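Local coordinates for nucleoside-diphosphate sugar epimerase (SulA family) (Corynebacterium glutamicum, PDB 3OH8), which probably acts as an NAD(P)-dependent epimerase of nucleoside-diphosphate sugars, built on a Rossmann-type fold, at residues Asp343-Ile348 and Ile362-Pro367; Thr415-Leu420 and His425-Thr430; Ala88-Val93 and Ser116-Met121. One frame throughout, in Å; residues are numbered along the deposited sequence.

Contact 1 of 3, residues Asp343-Ile348 and Ile362-Pro367; sequences DDLTDI and INAVAP
The methyl of Ala364 is touched by two branched side chains of helix 342-354, which reach it from directions roughly at right angles, Leu345 CD1 and Ile348 CD1 each lying 3.8 Å from Ala364 CB. Leu345 and Ile348 lie three residues apart, nearly one helical turn, and so reach the same strand residue from neighbouring points on the helix. The CA-CB bond of Leu345 does not aim at the strand; CG set opposite the backbone N (chi1 177°) and the following turn of the chain bring CD1 round to it. The CA-CB bond of Ile348 is directed at the strand. The CG1 arm carries CD1 to Ala364, while the other branch, CG2, approaches Ile362 CG2 more loosely, at 4.4 Å. Ile362 and Ala364 are alternate residues of a strand and therefore present their side chains on one face, whereas Asn363 between them turns away. Helix and strand belong to the Rossmann-type α/β domain: helix 342-354 packs on the mixed sheet, and strand 360-364 runs parallel beside strand 298-308. The axes of helix 343-348 and strand 362-364 run at 155°, close to antiparallel, and come within 9.6 Å; alanine suits this spacing because its single methyl admits both larger residues. Leu345 also rests on Thr304 and Ala307, and Ile348 on Ile340, while Leu420 of helix 418-422 packs against both Ile348 and Ile362.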
ATOM      1  N   ASP A 343      -4.212   0.174  -0.050  1.00 14.05           N
ATOM      2  CA  ASP A 343      -3.673   1.066  -1.070  1.00 14.13           C
ATOM      3  C   ASP A 343      -4.393   2.410  -1.053  1.00 13.75           C
ATOM      4  O   ASP A 343      -3.775   3.460  -1.246  1.00 12.96           O
ATOM      5  CB  ASP A 343      -3.746   0.437  -2.458  1.00 13.41           C
ATOM      6  CG  ASP A 343      -2.803  -0.734  -2.619  1.00 20.28           C
ATOM      7  OD1 ASP A 343      -1.641  -0.630  -2.177  1.00 19.38           O
ATOM      8  OD2 ASP A 343      -3.230  -1.763  -3.193  1.00 23.31           O
ATOM      9  N   ASP A 344      -5.702   2.391  -0.817  1.00 15.88           N
ATOM     10  CA  ASP A 344      -6.427   3.652  -0.719  1.00 13.68           C
ATOM     11  C   ASP A 344      -5.991   4.474   0.489  1.00 16.60           C
ATOM     12  O   ASP A 344      -5.977   5.705   0.424  1.00 13.61           O
ATOM     13  CB  ASP A 344      -7.935   3.436  -0.727  1.00 12.54           C
ATOM     14  CG  ASP A 344      -8.465   3.224  -2.137  1.00 18.96           C
ATOM     15  OD1 ASP A 344      -8.144   4.063  -3.007  1.00 17.47           O
ATOM     16  OD2 ASP A 344      -9.181   2.230  -2.381  1.00 19.94           O
ATOM     17  N   LEU A 345      -5.623   3.795   1.576  1.00 11.99           N
ATOM     18  CA  LEU A 345      -5.175   4.489   2.774  1.00 12.05           C
ATOM     19  C   LEU A 345      -3.835   5.190   2.527  1.00 15.18           C
ATOM     20  O   LEU A 345      -3.702   6.385   2.823  1.00 13.65           O
ATOM     21  CB  LEU A 345      -5.087   3.538   3.968  1.00 13.63           C
ATOM     22  CG  LEU A 345      -4.565   4.137   5.286  1.00 13.88           C
ATOM     23  CD1 LEU A 345      -5.425   5.309   5.718  1.00 11.25           C
ATOM     24  CD2 LEU A 345      -4.537   3.072   6.394  1.00 18.57           C
ATOM     25  N   THR A 346      -2.855   4.473   1.971  1.00 12.54           N
ATOM     26  CA  THR A 346      -1.595   5.132   1.637  1.00 14.51           C
ATOM     27  C   THR A 346      -1.791   6.249   0.595  1.00 12.09           C
ATOM     28  O   THR A 346      -1.173   7.309   0.717  1.00 14.62           O
ATOM     29  CB  THR A 346      -0.459   4.144   1.233  1.00 18.48           C
ATOM     30  OG1 THR A 346      -0.814   3.437   0.039  1.00 21.70           O
ATOM     31  CG2 THR A 346      -0.211   3.132   2.359  1.00 19.60           C
ATOM     32  N   ASP A 347      -2.646   6.025  -0.410  1.00 11.83           N
ATOM     33  CA  ASP A 347      -2.976   7.096  -1.362  1.00 12.49           C
ATOM     34  C   ASP A 347      -3.397   8.360  -0.621  1.00 15.45           C
ATOM     35  O   ASP A 347      -3.000   9.475  -0.979  1.00 11.51           O
ATOM     36  CB  ASP A 347      -4.095   6.679  -2.316  1.00 14.82           C
ATOM     37  CG  ASP A 347      -3.600   5.805  -3.466  1.00 18.22           C
ATOM     38  OD1 ASP A 347      -2.392   5.471  -3.515  1.00 14.73           O
ATOM     39  OD2 ASP A 347      -4.433   5.449  -4.323  1.00 18.51           O
ATOM     40  N   ILE A 348      -4.223   8.183   0.411  1.00 15.35           N
ATOM     41  CA  ILE A 348      -4.741   9.326   1.163  1.00 10.46           C
ATOM     42  C   ILE A 348      -3.622  10.013   1.936  1.00 12.70           C
ATOM     43  O   ILE A 348      -3.532  11.239   1.945  1.00 11.94           O
ATOM     44  CB  ILE A 348      -5.918   8.903   2.069  1.00 13.77           C
ATOM     45  CG1 ILE A 348      -7.137   8.593   1.187  1.00 17.04           C
ATOM     46  CG2 ILE A 348      -6.267  10.001   3.050  1.00 14.02           C
ATOM     47  CD1 ILE A 348      -8.233   7.776   1.883  1.00 14.49           C
ATOM     48  N   ILE A 362      -9.815  14.060   8.168  1.00 15.87           N
ATOM     49  CA  ILE A 362     -10.174  13.406   6.920  1.00 14.14           C
ATOM     50  C   ILE A 362     -10.609  11.977   7.229  1.00 16.72           C
ATOM     51  O   ILE A 362      -9.852  11.229   7.836  1.00 17.59           O
ATOM     52  CB  ILE A 362      -8.969  13.337   5.981  1.00 17.40           C
ATOM     53  CG1 ILE A 362      -8.441  14.746   5.678  1.00 16.60           C
ATOM     54  CG2 ILE A 362      -9.350  12.624   4.716  1.00 16.02           C
ATOM     55  CD1 ILE A 362      -9.426  15.621   4.875  1.00 18.11           C
ATOM     56  N   ASN A 363     -11.835  11.599   6.864  1.00 16.00           N
ATOM     57  CA  ASN A 363     -12.241  10.205   7.019  1.00 17.13           C
ATOM     58  C   ASN A 363     -11.557   9.366   5.939  1.00 16.66           C
ATOM     59  O   ASN A 363     -11.888   9.483   4.755  1.00 17.61           O
ATOM     60  CB  ASN A 363     -13.763  10.039   6.922  1.00 13.27           C
ATOM     61  CG  ASN A 363     -14.503  10.566   8.156  1.00 17.85           C
ATOM     62  OD1 ASN A 363     -15.730  10.723   8.138  1.00 19.85           O
ATOM     63  ND2 ASN A 363     -13.773  10.821   9.227  1.00 10.99           N
ATOM     64  N   ALA A 364     -10.591   8.542   6.329  1.00 17.07           N
ATOM     65  CA  ALA A 364      -9.933   7.672   5.352  1.00 15.33           C
ATOM     66  C   ALA A 364     -10.624   6.326   5.381  1.00 14.87           C
ATOM     67  O   ALA A 364     -10.187   5.405   6.064  1.00 14.14           O
ATOM     68  CB  ALA A 364      -8.453   7.528   5.655  1.00 12.25           C
ATOM     69  N   VAL A 365     -11.737   6.249   4.661  1.00 12.99           N
ATOM     70  CA  VAL A 365     -12.573   5.065   4.601  1.00 14.89           C
ATOM     71  C   VAL A 365     -13.058   4.966   3.167  1.00 15.00           C
ATOM     72  O   VAL A 365     -13.186   5.975   2.484  1.00 16.03           O
ATOM     73  CB  VAL A 365     -13.816   5.200   5.529  1.00 20.34           C
ATOM     74  CG1 VAL A 365     -13.383   5.432   6.989  1.00 13.04           C
ATOM     75  CG2 VAL A 365     -14.731   6.332   5.039  1.00 13.28           C
ATOM     76  N   ALA A 366     -13.307   3.752   2.696  1.00 15.17           N
ATOM     77  CA  ALA A 366     -13.907   3.588   1.379  1.00 15.51           C
ATOM     78  C   ALA A 366     -15.306   4.200   1.387  1.00 18.52           C
ATOM     79  O   ALA A 366     -15.935   4.282   2.434  1.00 20.36           O
ATOM     80  CB  ALA A 366     -13.960   2.101   0.998  1.00 21.17           C
ATOM     81  N   PRO A 367     -15.782   4.657   0.217  1.00 20.01           N
ATOM     82  CA  PRO A 367     -17.119   5.242   0.062  1.00 25.30           C
ATOM     83  C   PRO A 367     -18.238   4.312   0.553  1.00 30.02           C
ATOM     84  O   PRO A 367     -19.307   4.808   0.894  1.00 30.41           O
ATOM     85  CB  PRO A 367     -17.254   5.429  -1.453  1.00 26.10           C
ATOM     86  CG  PRO A 367     -15.856   5.506  -1.975  1.00 23.22           C
ATOM     87  CD  PRO A 367     -14.991   4.701  -1.034  1.00 18.91           C
TER

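Contact 2 of 3, residues Thr415-Leu420 and His425-Thr430; sequences TAPAAL and HTFRYT
Leu420 O accepts a 2.9 Å hydrogen bond from His425 N, nearly straight at the hydrogen (169°), which joins the short helix 418-422 to the chain that follows it. This bond brings the two side chains together: Leu420 CB lies 3.7 Å from His425 CB, and both side chains extend the same way, side by side. Leu420 CD2 then comes over one face of the imidazole, 4.1 Å from His425 CG, so the branched leucine gives the ring an apolar neighbour while His425 ND1 remains engaged in a hydrogen bond with Arg351. The other methyl, Leu420 CD1, meets Phe427 at CZ, with the two side chains about perpendicular. Both segments fall in the DUF1731 family region, where Pro417 occupies the N-cap position of helix 418-422 and is the centre of an inverse gamma turn. Proline suits this place, since its ring restricts the backbone and also offers a rigid apolar surface: Pro417 CB lies 3.8 Å from Phe427 CZ, and CG of the same proline is almost as near. Although the CA-CB bond of Phe427 does not aim at the other segment, CG set opposite the carbonyl carbon (chi1 -72°) lets CZ, at the far end of the ring, reach them. Within 425-430 the two rings meet edge-to-face, the imidazole presenting His425 CD2 3.7 Å above the centre of one Phe427 face, while Phe427 CE1 lies in plane at the imidazole edge. Beyond the pair, His425 rests on Ile348 of helix 342-354, and Phe427 touches Pro367.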
ATOM      1  N   THR A 415     -19.235   5.276   8.412  1.00 19.44           N
ATOM      2  CA  THR A 415     -18.447   6.438   8.040  1.00 20.23           C
ATOM      3  C   THR A 415     -18.523   6.730   6.533  1.00 23.08           C
ATOM      4  O   THR A 415     -18.565   5.814   5.700  1.00 25.15           O
ATOM      5  CB  THR A 415     -16.970   6.270   8.467  1.00 24.60           C
ATOM      6  OG1 THR A 415     -16.894   5.576   9.724  1.00 21.57           O
ATOM      7  CG2 THR A 415     -16.306   7.627   8.616  1.00 29.54           C
ATOM      8  N   ALA A 416     -18.558   8.011   6.189  1.00 23.57           N
ATOM      9  CA  ALA A 416     -18.438   8.440   4.795  1.00 20.85           C
ATOM     10  C   ALA A 416     -17.189   9.311   4.627  1.00 14.68           C
ATOM     11  O   ALA A 416     -16.881  10.139   5.493  1.00 17.64           O
ATOM     12  CB  ALA A 416     -19.700   9.202   4.340  1.00 22.96           C
ATOM     13  N   PRO A 417     -16.452   9.099   3.528  1.00 16.52           N
ATOM     14  CA  PRO A 417     -15.310   9.957   3.189  1.00 21.19           C
ATOM     15  C   PRO A 417     -15.801  11.236   2.514  1.00 20.19           C
ATOM     16  O   PRO A 417     -15.487  11.506   1.354  1.00 18.94           O
ATOM     17  CB  PRO A 417     -14.499   9.091   2.224  1.00 16.55           C
ATOM     18  CG  PRO A 417     -15.552   8.231   1.530  1.00 18.83           C
ATOM     19  CD  PRO A 417     -16.672   8.025   2.539  1.00 14.05           C
ATOM     20  N   ALA A 418     -16.586  12.019   3.245  1.00 17.87           N
ATOM     21  CA  ALA A 418     -17.249  13.186   2.659  1.00 20.10           C
ATOM     22  C   ALA A 418     -16.259  14.227   2.142  1.00 18.64           C
ATOM     23  O   ALA A 418     -16.431  14.777   1.051  1.00 19.12           O
ATOM     24  CB  ALA A 418     -18.210  13.823   3.674  1.00 17.04           C
ATOM     25  N   ALA A 419     -15.225  14.493   2.933  1.00 13.24           N
ATOM     26  CA  ALA A 419     -14.241  15.499   2.579  1.00 14.70           C
ATOM     27  C   ALA A 419     -13.499  15.113   1.287  1.00 18.88           C
ATOM     28  O   ALA A 419     -13.237  15.961   0.425  1.00 19.80           O
ATOM     29  CB  ALA A 419     -13.271  15.694   3.728  1.00 19.52           C
ATOM     30  N   LEU A 420     -13.165  13.833   1.148  1.00 18.24           N
ATOM     31  CA  LEU A 420     -12.476  13.368  -0.053  1.00 22.44           C
ATOM     32  C   LEU A 420     -13.396  13.397  -1.283  1.00 23.12           C
ATOM     33  O   LEU A 420     -12.991  13.815  -2.370  1.00 20.17           O
ATOM     34  CB  LEU A 420     -11.908  11.965   0.165  1.00 21.27           C
ATOM     35  CG  LEU A 420     -10.720  11.947   1.136  1.00 21.89           C
ATOM     36  CD1 LEU A 420     -10.340  10.532   1.517  1.00 12.30           C
ATOM     37  CD2 LEU A 420      -9.536  12.700   0.524  1.00 18.92           C
ATOM     38  N   HIS A 425     -11.852  13.015  -4.951  1.00 20.74           N
ATOM     39  CA  HIS A 425     -10.832  11.980  -4.802  1.00 19.33           C
ATOM     40  C   HIS A 425     -11.255  10.711  -5.531  1.00 19.21           C
ATOM     41  O   HIS A 425     -12.407  10.290  -5.450  1.00 19.88           O
ATOM     42  CB  HIS A 425     -10.602  11.689  -3.311  1.00 20.86           C
ATOM     43  CG  HIS A 425      -9.479  10.739  -3.044  1.00 20.15           C
ATOM     44  ND1 HIS A 425      -8.156  11.109  -3.135  1.00 16.28           N
ATOM     45  CD2 HIS A 425      -9.483   9.435  -2.674  1.00 13.78           C
ATOM     46  CE1 HIS A 425      -7.389  10.075  -2.840  1.00 18.21           C
ATOM     47  NE2 HIS A 425      -8.171   9.046  -2.564  1.00 18.09           N
ATOM     48  N   THR A 426     -10.315  10.091  -6.232  1.00 16.07           N
ATOM     49  CA  THR A 426     -10.549   8.809  -6.871  1.00 18.69           C
ATOM     50  C   THR A 426     -10.071   7.709  -5.927  1.00 21.59           C
ATOM     51  O   THR A 426      -8.952   7.763  -5.418  1.00 21.36           O
ATOM     52  CB  THR A 426      -9.782   8.721  -8.217  1.00 23.77           C
ATOM     53  OG1 THR A 426     -10.325   9.677  -9.145  1.00 23.68           O
ATOM     54  CG2 THR A 426      -9.860   7.313  -8.823  1.00 22.78           C
ATOM     55  N   PHE A 427     -10.923   6.718  -5.681  1.00 18.49           N
ATOM     56  CA  PHE A 427     -10.535   5.567  -4.874  1.00 18.35           C
ATOM     57  C   PHE A 427     -10.189   4.415  -5.793  1.00 18.93           C
ATOM     58  O   PHE A 427     -10.840   4.208  -6.809  1.00 17.71           O
ATOM     59  CB  PHE A 427     -11.677   5.129  -3.954  1.00 18.91           C
ATOM     60  CG  PHE A 427     -11.931   6.067  -2.820  1.00 18.06           C
ATOM     61  CD1 PHE A 427     -12.775   7.149  -2.981  1.00 20.04           C
ATOM     62  CD2 PHE A 427     -11.329   5.865  -1.589  1.00 18.32           C
ATOM     63  CE1 PHE A 427     -13.025   8.020  -1.934  1.00 22.74           C
ATOM     64  CE2 PHE A 427     -11.564   6.738  -0.534  1.00 23.60           C
ATOM     65  CZ  PHE A 427     -12.413   7.817  -0.703  1.00 18.78           C
ATOM     66  N   ARG A 428      -9.165   3.658  -5.422  1.00 17.06           N
ATOM     67  CA  ARG A 428      -8.798   2.459  -6.150  1.00 18.14           C
ATOM     68  C   ARG A 428      -9.860   1.380  -5.985  1.00 20.24           C
ATOM     69  O   ARG A 428     -10.193   0.680  -6.941  1.00 18.80           O
ATOM     70  CB  ARG A 428      -7.463   1.925  -5.644  1.00 15.53           C
ATOM     71  CG  ARG A 428      -6.288   2.859  -5.905  1.00 13.19           C
ATOM     72  CD  ARG A 428      -4.965   2.143  -5.663  1.00 12.80           C
ATOM     73  NE  ARG A 428      -3.842   3.081  -5.589  1.00 12.41           N
ATOM     74  CZ  ARG A 428      -2.571   2.727  -5.746  1.00 14.69           C
ATOM     75  NH1 ARG A 428      -2.277   1.457  -5.988  1.00 11.60           N
ATOM     76  NH2 ARG A 428      -1.598   3.636  -5.662  1.00 12.45           N
ATOM     77  N   TYR A 429     -10.374   1.233  -4.768  1.00 20.91           N
ATOM     78  CA  TYR A 429     -11.373   0.206  -4.487  1.00 18.08           C
ATOM     79  C   TYR A 429     -12.559   0.783  -3.725  1.00 22.20           C
ATOM     80  O   TYR A 429     -12.473   1.073  -2.535  1.00 24.40           O
ATOM     81  CB  TYR A 429     -10.735  -0.948  -3.721  1.00 14.50           C
ATOM     82  CG  TYR A 429      -9.502  -1.451  -4.418  1.00 17.28           C
ATOM     83  CD1 TYR A 429      -9.607  -2.264  -5.542  1.00 20.62           C
ATOM     84  CD2 TYR A 429      -8.233  -1.072  -3.986  1.00 13.77           C
ATOM     85  CE1 TYR A 429      -8.473  -2.707  -6.218  1.00 21.82           C
ATOM     86  CE2 TYR A 429      -7.094  -1.516  -4.645  1.00 18.81           C
ATOM     87  CZ  TYR A 429      -7.230  -2.327  -5.768  1.00 22.35           C
ATOM     88  OH  TYR A 429      -6.127  -2.764  -6.435  1.00 17.87           O
ATOM     89  N   THR A 430     -13.666   0.969  -4.427  1.00 20.96           N
ATOM     90  CA  THR A 430     -14.872   1.482  -3.791  1.00 21.12           C
ATOM     91  C   THR A 430     -15.677   0.335  -3.166  1.00 22.86           C
ATOM     92  O   THR A 430     -16.465   0.546  -2.242  1.00 27.77           O
ATOM     93  CB  THR A 430     -15.750   2.261  -4.804  1.00 20.71           C
ATOM     94  OG1 THR A 430     -16.008   1.431  -5.937  1.00 21.75           O
ATOM     95  CG2 THR A 430     -15.031   3.515  -5.290  1.00 18.82           C
TER

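Contact 3 of 3, residues Ala88-Val93 and Ser116-Met121; sequences ANWRHV and STLTGM
Trp90, in segment 88-93, reaches toward Leu118 and Met121, the latter a selenomethionine. Its CB points at the other segment, and CG, opposite the backbone N (chi1 174°), carries the indole outward. The five-membered part of the ring, nearer the backbone, makes no close approach; contact begins at the outer rim of the six-membered ring. There Trp90 CZ3 meets Leu118 CD2 at 3.7 Å, the methyl lying at the ring edge near its plane. Next along the rim, Trp90 CH2 touches both neighbours: Leu118 CD2 at 3.8 Å and Met121 SE at 4.0 Å. Finally Trp90 CZ2 lies 4.0 Å from Met121 CE. The extended Met121 chain, coming from the opposite direction, places its selenium 5.2 Å from the centroid of the six-membered ring, obliquely at 69° from the normal. A broad, rigid indole suits this place because one rim can serve a branched and a linear partner together. Trp60 meets Trp90 edge-to-face, and Val109 of strand 102-110 touches both Trp90 and Leu118. The selenium of Met121 beside the Trp90 ring makes a Met-aromatic contact, and together with Leu118 it forms part of the packing of helix 119-139 on the seven-stranded antiparallel sheet, consistent with a helix-grip (START-like) fold.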
ATOM      1  N   ALA A  88      12.668 -22.030  -6.165  1.00 57.84           N
ATOM      2  CA  ALA A  88      14.008 -22.302  -6.660  1.00 60.35           C
ATOM      3  C   ALA A  88      14.006 -22.514  -8.159  1.00 58.23           C
ATOM      4  O   ALA A  88      12.972 -22.817  -8.754  1.00 62.11           O
ATOM      5  CB  ALA A  88      14.593 -23.511  -5.964  1.00 60.73           C
ATOM      6  N   ASN A  89      15.180 -22.370  -8.761  1.00 53.59           N
ATOM      7  CA  ASN A  89      15.310 -22.487 -10.203  1.00 51.74           C
ATOM      8  C   ASN A  89      14.379 -21.479 -10.876  1.00 43.82           C
ATOM      9  O   ASN A  89      13.751 -21.757 -11.897  1.00 47.28           O
ATOM     10  CB  ASN A  89      14.990 -23.912 -10.645  1.00 58.58           C
ATOM     11  CG  ASN A  89      15.836 -24.357 -11.825  1.00 63.70           C
ATOM     12  OD1 ASN A  89      16.934 -24.887 -11.652  1.00 63.75           O
ATOM     13  ND2 ASN A  89      15.328 -24.142 -13.032  1.00 65.59           N
ATOM     14  N   TRP A  90      14.309 -20.301 -10.274  1.00 35.61           N
ATOM     15  CA  TRP A  90      13.385 -19.256 -10.684  1.00 28.03           C
ATOM     16  C   TRP A  90      14.094 -18.275 -11.611  1.00 23.05           C
ATOM     17  O   TRP A  90      15.171 -17.772 -11.293  1.00 21.71           O
ATOM     18  CB  TRP A  90      12.861 -18.548  -9.428  1.00 28.48           C
ATOM     19  CG  TRP A  90      11.989 -17.341  -9.661  1.00 28.65           C
ATOM     20  CD1 TRP A  90      12.404 -16.048  -9.830  1.00 27.98           C
ATOM     21  CD2 TRP A  90      10.560 -17.313  -9.717  1.00 26.27           C
ATOM     22  NE1 TRP A  90      11.319 -15.219  -9.992  1.00 26.59           N
ATOM     23  CE2 TRP A  90      10.176 -15.972  -9.930  1.00 27.33           C
ATOM     24  CE3 TRP A  90       9.566 -18.291  -9.611  1.00 30.03           C
ATOM     25  CZ2 TRP A  90       8.842 -15.585 -10.033  1.00 31.25           C
ATOM     26  CZ3 TRP A  90       8.245 -17.907  -9.722  1.00 29.58           C
ATOM     27  CH2 TRP A  90       7.893 -16.564  -9.929  1.00 33.84           C
ATOM     28  N   ARG A  91      13.497 -18.006 -12.767  1.00 24.32           N
ATOM     29  CA  ARG A  91      14.064 -17.014 -13.675  1.00 25.37           C
ATOM     30  C   ARG A  91      12.955 -16.123 -14.245  1.00 24.59           C
ATOM     31  O   ARG A  91      12.098 -16.588 -14.990  1.00 23.98           O
ATOM     32  CB  ARG A  91      14.848 -17.708 -14.793  1.00 33.42           C
ATOM     33  CG  ARG A  91      15.916 -16.847 -15.442  1.00 42.68           C
ATOM     34  CD  ARG A  91      16.927 -17.705 -16.221  1.00 47.48           C
ATOM     35  NE  ARG A  91      17.977 -16.892 -16.828  1.00 50.54           N
ATOM     36  CZ  ARG A  91      17.887 -16.350 -18.037  1.00 61.94           C
ATOM     37  NH1 ARG A  91      16.797 -16.544 -18.774  1.00 65.24           N
ATOM     38  NH2 ARG A  91      18.885 -15.615 -18.512  1.00 66.40           N
ATOM     39  N   HIS A  92      12.991 -14.839 -13.898  1.00 21.11           N
ATOM     40  CA  HIS A  92      11.902 -13.924 -14.221  1.00 16.30           C
ATOM     41  C   HIS A  92      12.417 -12.820 -15.138  1.00 17.63           C
ATOM     42  O   HIS A  92      13.181 -11.955 -14.714  1.00 21.58           O
ATOM     43  CB  HIS A  92      11.336 -13.337 -12.913  1.00 17.61           C
ATOM     44  CG  HIS A  92      10.136 -12.451 -13.105  1.00 22.07           C
ATOM     45  ND1 HIS A  92       9.710 -12.022 -14.336  1.00 22.90           N
ATOM     46  CD2 HIS A  92       9.280 -11.923 -12.191  1.00 18.12           C
ATOM     47  CE1 HIS A  92       8.637 -11.251 -14.184  1.00 22.39           C
ATOM     48  NE2 HIS A  92       8.358 -11.181 -12.901  1.00 26.10           N
ATOM     49  N   VAL A  93      12.017 -12.865 -16.406  1.00 18.30           N
ATOM     50  CA  VAL A  93      12.390 -11.823 -17.349  1.00 19.23           C
ATOM     51  C   VAL A  93      11.285 -10.755 -17.423  1.00 17.23           C
ATOM     52  O   VAL A  93      10.109 -11.079 -17.604  1.00 19.01           O
ATOM     53  CB  VAL A  93      12.634 -12.393 -18.769  1.00 19.41           C
ATOM     54  CG1 VAL A  93      12.978 -11.266 -19.738  1.00 16.26           C
ATOM     55  CG2 VAL A  93      13.746 -13.446 -18.746  1.00 19.44           C
ATOM     56  N   SER A 116      -0.989 -21.974 -13.466  1.00 37.36           N
ATOM     57  CA  SER A 116      -2.084 -21.723 -12.549  1.00 38.67           C
ATOM     58  C   SER A 116      -1.589 -21.259 -11.179  1.00 36.82           C
ATOM     59  O   SER A 116      -2.318 -20.602 -10.439  1.00 38.20           O
ATOM     60  CB  SER A 116      -2.947 -22.972 -12.397  1.00 51.89           C
ATOM     61  OG  SER A 116      -3.970 -22.754 -11.440  1.00 60.72           O
ATOM     62  N   THR A 117      -0.347 -21.603 -10.855  1.00 32.96           N
ATOM     63  CA  THR A 117       0.278 -21.227  -9.588  1.00 35.01           C
ATOM     64  C   THR A 117       0.682 -19.746  -9.552  1.00 33.49           C
ATOM     65  O   THR A 117       0.854 -19.157  -8.478  1.00 28.28           O
ATOM     66  CB  THR A 117       1.564 -22.066  -9.362  1.00 58.29           C
ATOM     67  OG1 THR A 117       1.244 -23.463  -9.381  1.00 60.16           O
ATOM     68  CG2 THR A 117       2.230 -21.711  -8.042  1.00 58.59           C
ATOM     69  N   LEU A 118       0.840 -19.149 -10.730  1.00 26.49           N
ATOM     70  CA  LEU A 118       1.456 -17.838 -10.836  1.00 24.37           C
ATOM     71  C   LEU A 118       0.460 -16.770 -11.238  1.00 22.86           C
ATOM     72  O   LEU A 118       0.779 -15.589 -11.244  1.00 20.82           O
ATOM     73  CB  LEU A 118       2.570 -17.886 -11.876  1.00 24.70           C
ATOM     74  CG  LEU A 118       3.679 -18.907 -11.624  1.00 30.73           C
ATOM     75  CD1 LEU A 118       4.397 -19.250 -12.925  1.00 28.98           C
ATOM     76  CD2 LEU A 118       4.650 -18.381 -10.575  1.00 32.09           C
ATOM     77  N   THR A 119      -0.745 -17.187 -11.589  1.00 19.74           N
ATOM     78  CA  THR A 119      -1.766 -16.265 -12.048  1.00 26.49           C
ATOM     79  C   THR A 119      -2.049 -15.131 -11.057  1.00 22.18           C
ATOM     80  O   THR A 119      -2.090 -13.953 -11.434  1.00 23.30           O
ATOM     81  CB  THR A 119      -3.063 -17.025 -12.355  1.00 35.13           C
ATOM     82  OG1 THR A 119      -2.866 -17.808 -13.537  1.00 46.16           O
ATOM     83  CG2 THR A 119      -4.193 -16.062 -12.586  1.00 39.56           C
ATOM     84  N   GLY A 120      -2.253 -15.489  -9.796  1.00 23.80           N
ATOM     85  CA  GLY A 120      -2.549 -14.519  -8.751  1.00 22.28           C
ATOM     86  C   GLY A 120      -1.435 -13.501  -8.570  1.00 20.54           C
ATOM     87  O   GLY A 120      -1.677 -12.295  -8.558  1.00 22.72           O
HETATM   88  N   MSE A 121      -0.214 -14.000  -8.424  1.00 17.40           N
HETATM   89  CA  MSE A 121       0.966 -13.157  -8.291  1.00 18.17           C
HETATM   90  C   MSE A 121       1.023 -12.125  -9.405  1.00 21.49           C
HETATM   91  O   MSE A 121       1.225 -10.938  -9.155  1.00 19.86           O
HETATM   92  CB  MSE A 121       2.237 -14.007  -8.356  1.00 17.76           C
HETATM   93  CG  MSE A 121       3.537 -13.191  -8.492  1.00 23.83           C
HETATM   94 SE   MSE A 121       5.087 -14.160  -8.484  1.00 47.38          SE
HETATM   95  CE  MSE A 121       6.281 -12.857  -8.735  1.00 43.85           C
TER

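Along the chain, contact 3 closes first, contact 1 follows and contact 2 comes last. Contacts 1 and 2 are neighbours, their centres about 6 Å apart, and they touch: Asp344 OD1 probably accepts a hydrogen bond from Arg428 N at 2.7 Å, and Asp347 forms a salt bridge with Arg428. The DUF1731 region is thus fastened to helix 342-354 of the Rossmann-type domain. Contact 3 lies in the antiparallel sheet of the N-terminal region, its centre about 31 Å from that of contact 1 and 34 Å from that of contact 2. Helix 119-139, which begins in contact 3, runs on to Asp132, a further salt-bridge partner of Arg428, and so links the two regions.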